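Local coordinates for protein N-acetylmuramoyl-L-alanine amidase (Mycolicibacterium smegmatis, PDB 7AGM) that probably cleaves the amide bond between N-acetylmuramic acid and L-alanine in peptidoglycan, as a zinc-dependent hydrolase of the Amidase_3 family, at residues 3-13 against 212-220; 53-64 against 75-83. All blocks are in the same frame, centred on the assembly; numbering follows the deposited sequence.

Contact 1 (3-13 against 212-220); sequences PSNIAGMIVFL and IAGFLGSQS
Leu216 packs between Val11 and Met9 at the apolar centre. One of its branches goes to the strand and the other to the loop before it. Its CD1 meets Val11 CG2 at 3.9 Å, and its CD2 meets Met9 CE. The Met9 and Leu216 side chains run past each other in opposite directions. The Met9 chain bends at its last torsion (chi3 84°), which lays the thioether and methyl along Leu216, with CE 3.7 Å from Leu216 O. Val11 CG2 also touches Ile212 CG2, one helical turn back. Leu13 CD2 approaches Ile212 CD1 more loosely, at 4.3 Å.

Further out, the chain turns back through a type II beta turn from Ile6 to Met9. Ile6 CG2 packs on Leu216 CB at 3.7 Å and lies 3.5 Å from Gly217 N. Its CD1 touches Ala213 CB. Pro3 lies along the helix, with its CG 3.2 Å from Ala213 O. Gly217 has no side chain, and Pro3 CB packs directly on its CA at 3.9 Å.

The polar edge is at the helix end. Ser220 OG donates to Asn5 O at 3.0 Å, from above the carbonyl plane. One water donates to both Ser4 O and Gly217 O.

The contact packs the N-terminal arm and the first strand on the end of the C-terminal helix 198-219, joining the two ends of the modelled chain. The strand side is held by apolar packing, whereas the chain ends are also tied by polar links at the exposed edge, one direct and one through water.

Contact 2 (53-64 against 75-83); sequences HSFTWDTTLRVR and AMSRGNDNA
Asp81 and Trp57 meet in a beta-alpha-beta crossover between parallel strands 10-15 and 73-76, where helix 52-69 packs on the following loop. From Asp81 CB outward, each atom has a partner. CB makes a CH-pi contact over the Trp57 five-membered ring, 3.6 Å from its centroid. CG is anti to the backbone N (chi1 -168°), 3.3 Å from His53 ND1, and the carboxylate lies nearly parallel to the indole. OD1 accepts from His53 ND1 at 2.6 Å on its syn side and from Arg78 NH1 on its anti side, a salt bridge. The two donors come from opposite faces of the carboxylate plane, each tilted out of it. OD2 accepts from Ser54 OG at 2.8 Å through its syn lone pair. Three bonds fix the carboxylate's rotation.

Arg78 NH2 bonds in plane to a lone pair of His53 O, and Gly16 O takes another. The Arg78 guanidinium has one face toward Trp57 CE3, their planes 27° apart. Trp57 CZ3 touches Met76 CE at 3.5 Å, and Leu61 CD1 lies over the opposite indole face, offset toward its rim. Met76 SD lies over one face of the Arg64 guanidinium, 3.7 Å from NH1.

In the fold
Contacts 1 and 2 have centres 20 Å apart and share one sheet, in which strands 10-15 and 73-76 are parallel neighbours. Leu13 is the joint. Its N lies 2.8 Å from Ala75 O and its O 3.0 Å from Ser77 N, probable hydrogen bonds, and its CB packs on Thr60 CG2 at 3.7 Å. Zinc is held by His17, Glu52 and His107. Contact 2 adjoins this site: the Thr56 side chain is about 6 Å from the zinc, and that of His53 about 4 Å from that of His17. Contact 1 is more remote, with the Leu13 side chain still about 11 Å from that of His107.

Contact 1 (3-13 against 212-220)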
loop_
_atom_site.group_PDB
_atom_site.type_symbol
_atom_site.label_atom_id
_atom_site.label_comp_id
_atom_site.label_asym_id
_atom_site.label_seq_id
_atom_site.Cartn_x
_atom_site.Cartn_y
_atom_site.Cartn_z
ATOM N N PRO A 3 -16.861 -10.000 -7.738
ATOM C CA PRO A 3 -18.031 -9.256 -7.261
ATOM C C PRO A 3 -18.617 -8.392 -8.368
ATOM O O PRO A 3 -17.872 -7.862 -9.191
ATOM C CB PRO A 3 -17.458 -8.358 -6.153
ATOM C CG PRO A 3 -16.065 -8.862 -5.893
ATOM C CD PRO A 3 -15.610 -9.469 -7.177
ATOM N N SER A 4 -19.937 -8.255 -8.388
ATOM C CA SER A 4 -20.604 -7.460 -9.403
ATOM C C SER A 4 -20.761 -6.016 -8.933
ATOM O O SER A 4 -20.511 -5.677 -7.774
ATOM C CB SER A 4 -21.967 -8.064 -9.739
ATOM O OG SER A 4 -22.783 -8.140 -8.582
ATOM N N ASN A 5 -21.177 -5.158 -9.864
ATOM C CA ASN A 5 -21.414 -3.740 -9.595
ATOM C C ASN A 5 -20.162 -3.012 -9.112
ATOM O O ASN A 5 -20.251 -2.063 -8.328
ATOM C CB ASN A 5 -22.606 -3.503 -8.661
ATOM C CG ASN A 5 -23.708 -2.702 -9.325
ATOM O OD1 ASN A 5 -23.610 -1.484 -9.458
ATOM N ND2 ASN A 5 -24.759 -3.386 -9.757
ATOM N N ILE A 6 -18.986 -3.431 -9.583
ATOM C CA ILE A 6 -17.753 -2.722 -9.266
ATOM C C ILE A 6 -17.159 -1.973 -10.451
ATOM O O ILE A 6 -16.343 -1.065 -10.230
ATOM C CB ILE A 6 -16.680 -3.602 -8.590
ATOM C CG1 ILE A 6 -16.136 -4.657 -9.550
ATOM C CG2 ILE A 6 -17.225 -4.229 -7.326
ATOM C CD1 ILE A 6 -14.819 -5.245 -9.084
ATOM N N ALA A 7 -17.519 -2.319 -11.686
ATOM C CA ALA A 7 -16.995 -1.582 -12.827
ATOM C C ALA A 7 -17.375 -0.113 -12.699
ATOM O O ALA A 7 -18.461 0.228 -12.222
ATOM C CB ALA A 7 -17.533 -2.163 -14.133
ATOM N N GLY A 8 -16.449 0.763 -13.061
ATOM C CA GLY A 8 -16.650 2.186 -12.931
ATOM C C GLY A 8 -16.218 2.772 -11.601
ATOM O O GLY A 8 -16.016 3.989 -11.516
ATOM N N MET A 9 -16.082 1.951 -10.556
ATOM C CA MET A 9 -15.571 2.463 -9.296
ATOM C C MET A 9 -14.106 2.862 -9.450
ATOM O O MET A 9 -13.426 2.456 -10.397
ATOM C CB MET A 9 -15.785 1.438 -8.178
ATOM C CG MET A 9 -17.278 1.175 -7.916
ATOM S SD MET A 9 -17.598 -0.034 -6.613
ATOM C CE MET A 9 -17.513 0.973 -5.136
ATOM N N ILE A 10 -13.630 3.689 -8.520
ATOM C CA ILE A 10 -12.352 4.385 -8.656
ATOM C C ILE A 10 -11.399 3.931 -7.561
ATOM O O ILE A 10 -11.724 4.020 -6.371
ATOM C CB ILE A 10 -12.541 5.911 -8.596
ATOM C CG1 ILE A 10 -13.555 6.372 -9.645
ATOM C CG2 ILE A 10 -11.214 6.610 -8.753
ATOM C CD1 ILE A 10 -14.100 7.745 -9.360
ATOM N N VAL A 11 -10.210 3.478 -7.959
ATOM C CA VAL A 11 -9.162 3.067 -7.033
ATOM C C VAL A 11 -7.919 3.904 -7.300
ATOM O O VAL A 11 -7.445 3.980 -8.445
ATOM C CB VAL A 11 -8.833 1.568 -7.184
ATOM C CG1 VAL A 11 -7.659 1.172 -6.282
ATOM C CG2 VAL A 11 -10.070 0.711 -6.907
ATOM N N PHE A 12 -7.383 4.524 -6.251
ATOM C CA PHE A 12 -6.096 5.209 -6.324
ATOM C C PHE A 12 -5.011 4.274 -5.805
ATOM O O PHE A 12 -5.120 3.748 -4.686
ATOM C CB PHE A 12 -6.121 6.498 -5.501
ATOM C CG PHE A 12 -4.872 7.327 -5.640
ATOM C CD1 PHE A 12 -4.701 8.174 -6.735
ATOM C CD2 PHE A 12 -3.866 7.274 -4.681
ATOM C CE1 PHE A 12 -3.547 8.946 -6.865
ATOM C CE2 PHE A 12 -2.724 8.047 -4.804
ATOM C CZ PHE A 12 -2.560 8.886 -5.905
ATOM N N LEU A 13 -3.976 4.058 -6.624
ATOM C CA LEU A 13 -2.882 3.143 -6.317
ATOM C C LEU A 13 -1.613 3.936 -6.054
ATOM O O LEU A 13 -1.246 4.811 -6.846
ATOM C CB LEU A 13 -2.653 2.171 -7.479
ATOM C CG LEU A 13 -3.815 1.220 -7.772
ATOM C CD1 LEU A 13 -3.581 0.496 -9.097
ATOM C CD2 LEU A 13 -4.005 0.225 -6.621
ATOM N N ILE A 212 -9.085 -5.721 -2.984
ATOM C CA ILE A 212 -9.719 -4.519 -3.529
ATOM C C ILE A 212 -11.105 -4.841 -4.064
ATOM O O ILE A 212 -12.086 -4.155 -3.744
ATOM C CB ILE A 212 -8.828 -3.876 -4.609
ATOM C CG1 ILE A 212 -7.516 -3.403 -3.985
ATOM C CG2 ILE A 212 -9.580 -2.731 -5.305
ATOM C CD1 ILE A 212 -6.520 -2.863 -5.021
ATOM N N ALA A 213 -11.208 -5.886 -4.892
ATOM C CA ALA A 213 -12.488 -6.236 -5.501
ATOM C C ALA A 213 -13.511 -6.634 -4.446
ATOM O O ALA A 213 -14.691 -6.264 -4.544
ATOM C CB ALA A 213 -12.296 -7.361 -6.517
ATOM N N GLY A 214 -13.078 -7.380 -3.425
ATOM C CA GLY A 214 -13.991 -7.761 -2.360
ATOM C C GLY A 214 -14.516 -6.561 -1.597
ATOM O O GLY A 214 -15.709 -6.486 -1.278
ATOM N N PHE A 215 -13.640 -5.595 -1.311
ATOM C CA PHE A 215 -14.082 -4.388 -0.623
ATOM C C PHE A 215 -15.010 -3.556 -1.504
ATOM O O PHE A 215 -16.056 -3.087 -1.044
ATOM C CB PHE A 215 -12.886 -3.552 -0.159
ATOM C CG PHE A 215 -13.287 -2.236 0.463
ATOM C CD1 PHE A 215 -13.943 -2.204 1.686
ATOM C CD2 PHE A 215 -13.022 -1.033 -0.183
ATOM C CE1 PHE A 215 -14.323 -0.996 2.265
ATOM C CE2 PHE A 215 -13.392 0.178 0.392
ATOM C CZ PHE A 215 -14.051 0.193 1.621
ATOM N N LEU A 216 -14.632 -3.340 -2.772
ATOM C CA LEU A 216 -15.493 -2.566 -3.664
ATOM C C LEU A 216 -16.877 -3.190 -3.771
ATOM O O LEU A 216 -17.891 -2.480 -3.749
ATOM C CB LEU A 216 -14.855 -2.457 -5.052
ATOM C CG LEU A 216 -13.588 -1.603 -5.171
ATOM C CD1 LEU A 216 -13.100 -1.682 -6.615
ATOM C CD2 LEU A 216 -13.823 -0.155 -4.755
ATOM N N GLY A 217 -16.939 -4.519 -3.876
ATOM C CA GLY A 217 -18.225 -5.189 -3.971
ATOM C C GLY A 217 -19.057 -5.036 -2.712
ATOM O O GLY A 217 -20.283 -4.914 -2.782
ATOM N N SER A 218 -18.407 -5.043 -1.547
ATOM C CA SER A 218 -19.126 -4.861 -0.293
ATOM C C SER A 218 -19.739 -3.471 -0.201
ATOM O O SER A 218 -20.798 -3.301 0.415
ATOM C CB SER A 218 -18.178 -5.088 0.883
ATOM O OG SER A 218 -17.394 -3.926 1.117
ATOM N N GLN A 219 -19.093 -2.464 -0.795
ATOM C CA GLN A 219 -19.649 -1.117 -0.774
ATOM C C GLN A 219 -20.891 -0.985 -1.648
ATOM O O GLN A 219 -21.697 -0.077 -1.420
ATOM C CB GLN A 219 -18.586 -0.079 -1.143
ATOM C CG GLN A 219 -17.387 -0.046 -0.186
ATOM C CD GLN A 219 -17.783 0.241 1.259
ATOM O OE1 GLN A 219 -17.870 -0.667 2.087
ATOM N NE2 GLN A 219 -18.014 1.511 1.566
ATOM N N SER A 220 -21.073 -1.868 -2.627
ATOM C CA SER A 220 -22.301 -1.885 -3.419
ATOM C C SER A 220 -23.393 -2.692 -2.717
ATOM O O SER A 220 -24.573 -2.335 -2.760
ATOM C CB SER A 220 -22.039 -2.461 -4.811
ATOM O OG SER A 220 -21.049 -1.708 -5.491
HETATM O O HOH W 1 -21.318 -6.520 -5.111
#

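Contact 2 (53-64 against 75-83)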
loop_
_atom_site.group_PDB
_atom_site.type_symbol
_atom_site.label_atom_id
_atom_site.label_comp_id
_atom_site.label_asym_id
_atom_site.label_seq_id
_atom_site.Cartn_x
_atom_site.Cartn_y
_atom_site.Cartn_z
ATOM N N HIS A 53 11.413 0.305 -3.852
ATOM C CA HIS A 53 10.699 1.130 -4.822
ATOM C C HIS A 53 10.433 0.384 -6.126
ATOM O O HIS A 53 9.417 0.638 -6.780
ATOM C CB HIS A 53 11.421 2.461 -5.056
ATOM C CG HIS A 53 12.686 2.352 -5.855
ATOM N ND1 HIS A 53 12.695 2.231 -7.230
ATOM C CD2 HIS A 53 13.984 2.397 -5.475
ATOM C CE1 HIS A 53 13.944 2.186 -7.660
ATOM N NE2 HIS A 53 14.747 2.290 -6.615
ATOM N N SER A 54 11.319 -0.541 -6.517
ATOM C CA SER A 54 11.070 -1.320 -7.728
ATOM C C SER A 54 10.042 -2.419 -7.483
ATOM O O SER A 54 9.192 -2.685 -8.346
ATOM C CB SER A 54 12.374 -1.903 -8.267
ATOM O OG SER A 54 13.265 -0.859 -8.629
ATOM N N PHE A 55 10.087 -3.048 -6.304
ATOM C CA PHE A 55 9.065 -4.029 -5.957
ATOM C C PHE A 55 7.678 -3.399 -5.963
ATOM O O PHE A 55 6.730 -3.963 -6.525
ATOM C CB PHE A 55 9.334 -4.639 -4.582
ATOM C CG PHE A 55 8.148 -5.386 -4.039
ATOM C CD1 PHE A 55 7.804 -6.630 -4.544
ATOM C CD2 PHE A 55 7.344 -4.824 -3.056
ATOM C CE1 PHE A 55 6.694 -7.317 -4.073
ATOM C CE2 PHE A 55 6.235 -5.503 -2.575
ATOM C CZ PHE A 55 5.904 -6.750 -3.074
ATOM N N THR A 56 7.528 -2.240 -5.308
ATOM C CA THR A 56 6.197 -1.646 -5.223
ATOM C C THR A 56 5.720 -1.192 -6.594
ATOM O O THR A 56 4.535 -1.326 -6.922
ATOM C CB THR A 56 6.185 -0.473 -4.242
ATOM O OG1 THR A 56 6.982 0.602 -4.758
ATOM C CG2 THR A 56 6.694 -0.894 -2.850
ATOM N N TRP A 57 6.629 -0.667 -7.411
ATOM C CA TRP A 57 6.265 -0.212 -8.750
ATOM C C TRP A 57 5.725 -1.360 -9.598
ATOM O O TRP A 57 4.599 -1.302 -10.112
ATOM C CB TRP A 57 7.490 0.430 -9.404
ATOM C CG TRP A 57 7.300 0.774 -10.843
ATOM C CD1 TRP A 57 7.901 0.182 -11.926
ATOM C CD2 TRP A 57 6.458 1.806 -11.368
ATOM N NE1 TRP A 57 7.482 0.785 -13.083
ATOM C CE2 TRP A 57 6.600 1.787 -12.771
ATOM C CE3 TRP A 57 5.600 2.746 -10.787
ATOM C CZ2 TRP A 57 5.908 2.664 -13.600
ATOM C CZ3 TRP A 57 4.917 3.621 -11.616
ATOM C CH2 TRP A 57 5.072 3.569 -13.006
ATOM N N ASP A 58 6.508 -2.434 -9.731
ATOM C CA ASP A 58 6.089 -3.517 -10.616
ATOM C C ASP A 58 4.845 -4.227 -10.086
ATOM O O ASP A 58 3.933 -4.555 -10.859
ATOM C CB ASP A 58 7.238 -4.493 -10.847
ATOM C CG ASP A 58 6.905 -5.514 -11.903
ATOM O OD1 ASP A 58 6.875 -5.131 -13.088
ATOM O OD2 ASP A 58 6.651 -6.684 -11.549
ATOM N N THR A 59 4.766 -4.432 -8.769
ATOM C CA THR A 59 3.574 -5.049 -8.195
ATOM C C THR A 59 2.341 -4.189 -8.448
ATOM O O THR A 59 1.271 -4.709 -8.800
ATOM C CB THR A 59 3.782 -5.283 -6.696
ATOM O OG1 THR A 59 4.929 -6.118 -6.508
ATOM C CG2 THR A 59 2.575 -5.970 -6.069
ATOM N N THR A 60 2.486 -2.866 -8.331
ATOM C CA THR A 60 1.343 -1.982 -8.545
ATOM C C THR A 60 0.898 -1.996 -10.005
ATOM O O THR A 60 -0.306 -1.950 -10.286
ATOM C CB THR A 60 1.644 -0.562 -8.053
ATOM O OG1 THR A 60 1.954 -0.589 -6.647
ATOM C CG2 THR A 60 0.424 0.338 -8.259
ATOM N N LEU A 61 1.849 -2.105 -10.949
ATOM C CA LEU A 61 1.475 -2.205 -12.360
ATOM C C LEU A 61 0.631 -3.449 -12.609
ATOM O O LEU A 61 -0.316 -3.424 -13.406
ATOM C CB LEU A 61 2.733 -2.246 -13.231
ATOM C CG LEU A 61 3.535 -0.947 -13.319
ATOM C CD1 LEU A 61 4.769 -1.144 -14.193
ATOM C CD2 LEU A 61 2.666 0.193 -13.860
ATOM N N ARG A 62 0.976 -4.554 -11.951
ATOM C CA ARG A 62 0.200 -5.778 -12.084
ATOM C C ARG A 62 -1.183 -5.617 -11.473
ATOM O O ARG A 62 -2.175 -6.065 -12.062
ATOM C CB ARG A 62 0.968 -6.937 -11.460
ATOM C CG ARG A 62 2.255 -7.240 -12.227
ATOM C CD ARG A 62 3.178 -8.179 -11.464
ATOM N NE ARG A 62 4.478 -8.311 -12.128
ATOM C CZ ARG A 62 4.756 -9.205 -13.071
ATOM N NH1 ARG A 62 3.831 -10.068 -13.473
ATOM N NH2 ARG A 62 5.966 -9.236 -13.614
ATOM N N VAL A 63 -1.275 -4.962 -10.308
ATOM C CA VAL A 63 -2.578 -4.670 -9.715
ATOM C C VAL A 63 -3.417 -3.824 -10.667
ATOM O O VAL A 63 -4.596 -4.109 -10.903
ATOM C CB VAL A 63 -2.411 -3.979 -8.346
ATOM C CG1 VAL A 63 -3.751 -3.415 -7.850
ATOM C CG2 VAL A 63 -1.817 -4.946 -7.310
ATOM N N ARG A 64 -2.816 -2.775 -11.239
ATOM C CA ARG A 64 -3.566 -1.891 -12.129
ATOM C C ARG A 64 -4.129 -2.648 -13.323
ATOM O O ARG A 64 -5.294 -2.468 -13.696
ATOM C CB ARG A 64 -2.702 -0.726 -12.612
ATOM C CG ARG A 64 -3.445 0.092 -13.650
ATOM C CD ARG A 64 -2.730 1.335 -14.025
ATOM N NE ARG A 64 -1.585 1.057 -14.873
ATOM C CZ ARG A 64 -0.827 2.009 -15.395
ATOM N NH1 ARG A 64 -1.109 3.283 -15.151
ATOM N NH2 ARG A 64 0.208 1.689 -16.155
ATOM N N ALA A 75 -5.976 5.366 -10.945
ATOM C CA ALA A 75 -4.944 6.379 -11.092
ATOM C C ALA A 75 -3.798 5.996 -10.174
ATOM O O ALA A 75 -4.000 5.288 -9.184
ATOM C CB ALA A 75 -5.434 7.789 -10.743
ATOM N N MET A 76 -2.591 6.444 -10.514
ATOM C CA MET A 76 -1.399 6.116 -9.743
ATOM C C MET A 76 -0.713 7.369 -9.214
ATOM O O MET A 76 -0.797 8.451 -9.802
ATOM C CB MET A 76 -0.422 5.261 -10.564
ATOM C CG MET A 76 -0.950 3.862 -10.847
ATOM S SD MET A 76 0.249 2.830 -11.694
ATOM C CE MET A 76 1.637 2.918 -10.571
ATOM N N SER A 77 -0.020 7.212 -8.087
ATOM C CA SER A 77 0.668 8.336 -7.467
ATOM C C SER A 77 1.954 8.723 -8.184
ATOM O O SER A 77 2.434 9.844 -7.996
ATOM C CB SER A 77 0.996 8.001 -6.015
ATOM O OG SER A 77 1.888 6.907 -5.961
ATOM N N ARG A 78 2.532 7.827 -8.982
ATOM C CA ARG A 78 3.734 8.142 -9.736
ATOM C C ARG A 78 3.688 7.375 -11.045
ATOM O O ARG A 78 2.967 6.383 -11.181
ATOM C CB ARG A 78 5.012 7.829 -8.946
ATOM C CG ARG A 78 5.169 6.376 -8.525
ATOM C CD ARG A 78 6.505 6.233 -7.819
ATOM N NE ARG A 78 6.715 5.014 -7.039
ATOM C CZ ARG A 78 7.621 4.077 -7.323
ATOM N NH1 ARG A 78 8.372 4.167 -8.420
ATOM N NH2 ARG A 78 7.781 3.046 -6.504
ATOM N N GLY A 79 4.485 7.845 -12.005
ATOM C CA GLY A 79 4.408 7.350 -13.363
ATOM C C GLY A 79 5.672 6.703 -13.889
ATOM O O GLY A 79 5.736 6.352 -15.071
ATOM N N ASN A 80 6.680 6.537 -13.037
ATOM C CA ASN A 80 7.916 5.866 -13.425
ATOM C C ASN A 80 8.596 5.331 -12.171
ATOM O O ASN A 80 8.144 5.557 -11.044
ATOM C CB ASN A 80 8.856 6.807 -14.185
ATOM C CG ASN A 80 9.274 8.005 -13.356
ATOM O OD1 ASN A 80 9.864 7.864 -12.275
ATOM N ND2 ASN A 80 8.978 9.197 -13.858
ATOM N N ASP A 81 9.715 4.641 -12.380
ATOM C CA ASP A 81 10.513 4.068 -11.306
ATOM C C ASP A 81 11.970 4.508 -11.414
ATOM O O ASP A 81 12.872 3.801 -10.965
ATOM C CB ASP A 81 10.394 2.542 -11.296
ATOM C CG ASP A 81 10.969 1.919 -10.041
ATOM O OD1 ASP A 81 10.716 2.470 -8.954
ATOM O OD2 ASP A 81 11.671 0.885 -10.142
ATOM N N ASN A 82 12.218 5.686 -11.992
ATOM C CA ASN A 82 13.595 6.150 -12.133
ATOM C C ASN A 82 13.764 7.642 -11.868
ATOM O O ASN A 82 14.828 8.191 -12.184
ATOM C CB ASN A 82 14.179 5.777 -13.509
ATOM C CG ASN A 82 13.487 6.495 -14.655
ATOM O OD1 ASN A 82 12.394 7.034 -14.499
ATOM N ND2 ASN A 82 14.130 6.509 -15.819
ATOM N N ALA A 83 12.770 8.314 -11.292
ATOM C CA ALA A 83 12.862 9.744 -11.037
ATOM C C ALA A 83 12.116 10.073 -9.749
ATOM O O ALA A 83 11.489 9.208 -9.127
ATOM C CB ALA A 83 12.339 10.540 -12.238
#